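Local coordinates for protein probable tagatose 6-phosphate kinase (Sinorhizobium meliloti, PDB 3TXV) that probably acts in carbohydrate metabolism, possibly as a tagatose-6-phosphate kinase, and belongs to the GatZ/KbaZ-like family, at residues V322-M327 with E344-R349. Residues are numbered along the deposited sequence; the frame is centred on the assembly and turned at random.
Sequences VTEAVM and EQRLQR
R349 and E324 show how one long arginine can serve a helix pair twice, greasy along its stem and ionic at its tip. At the base, R349 CB lies 3.6 Å from CE of M327, a selenomethionine whose selenium also lies near this carbon. R349 CG touches the same methyl, while R349 CD meets M327 CB at 3.7 Å; the two side chains run alongside one another, pointing opposite ways. A turn about the CG-CD bond (chi3 -63°) then swings the guanidinium out of line with the stem and across the end of E324. R349 NE donates to E324 OE2 in a salt bridge; the modelled 2.4 Å is doubtful in detail at 2.8 Å resolution, though the pairing of charges is clear. R349 NH2 adds a weak, bent bond to the same oxygen at 2.9 Å, so a single carboxylate oxygen receives the NE-H and one N-H of NH2 at that edge, with the two flat groups turned 59° apart.

Helices 319-329 and 342-351, which carry these residues, follow the last strand of the eight-stranded parallel (beta/alpha) barrel and the long helix 290-310. The short segments keep 11.0 Å between axes at a 117° angle, a separation bridged here by side chains. R346 CA sits over one face of the R349 guanidinium, displaced from its middle. W334, from the connection between the helices, makes a cation-pi contact with R349, and its NE1 hydrogen-bonds to M327 O.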
loop_
_atom_site.group_PDB
_atom_site.type_symbol
_atom_site.label_atom_id
_atom_site.label_comp_id
_atom_site.label_asym_id
_atom_site.label_seq_id
_atom_site.Cartn_x
_atom_site.Cartn_y
_atom_site.Cartn_z
ATOM N N VAL A 322 -24.190 -1.403 -7.957
ATOM C CA VAL A 322 -23.609 -2.678 -7.659
ATOM C C VAL A 322 -22.587 -2.614 -6.575
ATOM O O VAL A 322 -22.531 -3.443 -5.731
ATOM C CB VAL A 322 -22.939 -3.177 -8.874
ATOM C CG1 VAL A 322 -22.424 -4.513 -8.672
ATOM C CG2 VAL A 322 -23.873 -3.138 -10.000
ATOM N N THR A 323 -21.750 -1.614 -6.577
ATOM C CA THR A 323 -20.776 -1.531 -5.519
ATOM C C THR A 323 -21.433 -1.406 -4.172
ATOM O O THR A 323 -21.004 -1.969 -3.222
ATOM C CB THR A 323 -19.933 -0.318 -5.685
ATOM O OG1 THR A 323 -18.730 -0.696 -6.312
ATOM N N GLU A 324 -22.476 -0.630 -4.075
ATOM C CA GLU A 324 -23.160 -0.517 -2.838
ATOM C C GLU A 324 -23.768 -1.812 -2.389
ATOM O O GLU A 324 -23.740 -2.138 -1.236
ATOM C CB GLU A 324 -24.247 0.556 -2.938
ATOM C CG GLU A 324 -25.086 0.708 -1.678
ATOM C CD GLU A 324 -24.574 1.809 -0.769
ATOM O OE1 GLU A 324 -25.043 2.959 -0.903
ATOM O OE2 GLU A 324 -23.701 1.525 0.078
ATOM N N ALA A 325 -24.358 -2.541 -3.309
ATOM C CA ALA A 325 -25.068 -3.748 -2.972
ATOM C C ALA A 325 -24.167 -4.820 -2.426
ATOM O O ALA A 325 -24.480 -5.467 -1.474
ATOM C CB ALA A 325 -25.776 -4.238 -4.150
ATOM N N VAL A 326 -23.028 -4.973 -3.057
ATOM C CA VAL A 326 -21.984 -5.895 -2.679
ATOM C C VAL A 326 -21.337 -5.641 -1.343
ATOM O O VAL A 326 -21.020 -6.542 -0.621
ATOM C CB VAL A 326 -20.951 -5.885 -3.715
ATOM C CG1 VAL A 326 -19.723 -6.364 -3.178
ATOM C CG2 VAL A 326 -21.375 -6.713 -4.802
HETATM N N MSE A 327 -21.101 -4.385 -1.049
HETATM C CA MSE A 327 -20.592 -3.961 0.223
HETATM C C MSE A 327 -21.608 -4.215 1.302
HETATM O O MSE A 327 -21.260 -4.439 2.424
HETATM C CB MSE A 327 -20.197 -2.490 0.183
HETATM C CG MSE A 327 -18.728 -2.205 -0.010
HETATM SE SE MSE A 327 -18.357 -0.478 -0.387
HETATM C CE MSE A 327 -17.513 -0.119 1.088
ATOM N N GLU A 344 -24.970 7.862 7.357
ATOM C CA GLU A 344 -23.527 8.077 7.558
ATOM C C GLU A 344 -22.665 6.914 7.022
ATOM O O GLU A 344 -21.573 7.136 6.514
ATOM C CB GLU A 344 -23.195 8.375 9.028
ATOM C CG GLU A 344 -21.707 8.603 9.314
ATOM C CD GLU A 344 -21.208 9.919 8.736
ATOM O OE1 GLU A 344 -21.980 10.582 7.993
ATOM O OE2 GLU A 344 -20.049 10.309 9.025
ATOM N N GLN A 345 -23.156 5.685 7.142
ATOM C CA GLN A 345 -22.452 4.517 6.635
ATOM C C GLN A 345 -22.436 4.467 5.117
ATOM O O GLN A 345 -21.456 4.030 4.534
ATOM C CB GLN A 345 -23.061 3.228 7.205
ATOM C CG GLN A 345 -22.450 2.828 8.534
ATOM C CD GLN A 345 -23.282 1.844 9.340
ATOM O OE1 GLN A 345 -23.517 2.063 10.520
ATOM N NE2 GLN A 345 -23.732 0.764 8.709
ATOM N N ARG A 346 -23.527 4.892 4.484
ATOM C CA ARG A 346 -23.606 4.961 3.021
ATOM C C ARG A 346 -22.532 5.936 2.481
ATOM O O ARG A 346 -21.607 5.526 1.776
ATOM C CB ARG A 346 -25.025 5.315 2.528
ATOM C CG ARG A 346 -25.240 5.040 1.046
ATOM C CD ARG A 346 -26.707 5.171 0.556
ATOM N NE ARG A 346 -27.020 6.524 0.083
ATOM C CZ ARG A 346 -27.210 7.600 0.876
ATOM N NH1 ARG A 346 -27.134 7.526 2.212
ATOM N NH2 ARG A 346 -27.475 8.781 0.337
ATOM N N LEU A 347 -22.619 7.205 2.857
ATOM C CA LEU A 347 -21.617 8.161 2.481
ATOM C C LEU A 347 -20.220 7.533 2.533
ATOM O O LEU A 347 -19.457 7.594 1.574
ATOM C CB LEU A 347 -21.740 9.411 3.368
ATOM C CG LEU A 347 -20.561 10.347 3.646
ATOM C CD1 LEU A 347 -19.924 10.771 2.390
ATOM C CD2 LEU A 347 -21.053 11.543 4.346
ATOM N N GLN A 348 -19.898 6.897 3.641
ATOM C CA GLN A 348 -18.564 6.389 3.847
ATOM C C GLN A 348 -18.194 5.124 3.109
ATOM O O GLN A 348 -17.007 4.868 2.883
ATOM C CB GLN A 348 -18.280 6.218 5.321
ATOM C CG GLN A 348 -17.247 7.181 5.755
ATOM C CD GLN A 348 -17.852 8.399 6.319
ATOM O OE1 GLN A 348 -18.804 8.296 7.092
ATOM N NE2 GLN A 348 -17.317 9.571 5.967
ATOM N N ARG A 349 -19.178 4.315 2.750
ATOM C CA ARG A 349 -18.876 3.150 1.943
ATOM C C ARG A 349 -18.220 3.563 0.620
ATOM O O ARG A 349 -17.356 2.846 0.104
ATOM C CB ARG A 349 -20.119 2.315 1.694
ATOM C CG ARG A 349 -20.351 1.288 2.747
ATOM C CD ARG A 349 -21.387 0.260 2.341
ATOM N NE ARG A 349 -22.724 0.810 2.130
ATOM C CZ ARG A 349 -23.533 1.213 3.104
ATOM N NH1 ARG A 349 -23.125 1.154 4.368
ATOM N NH2 ARG A 349 -24.746 1.692 2.804
#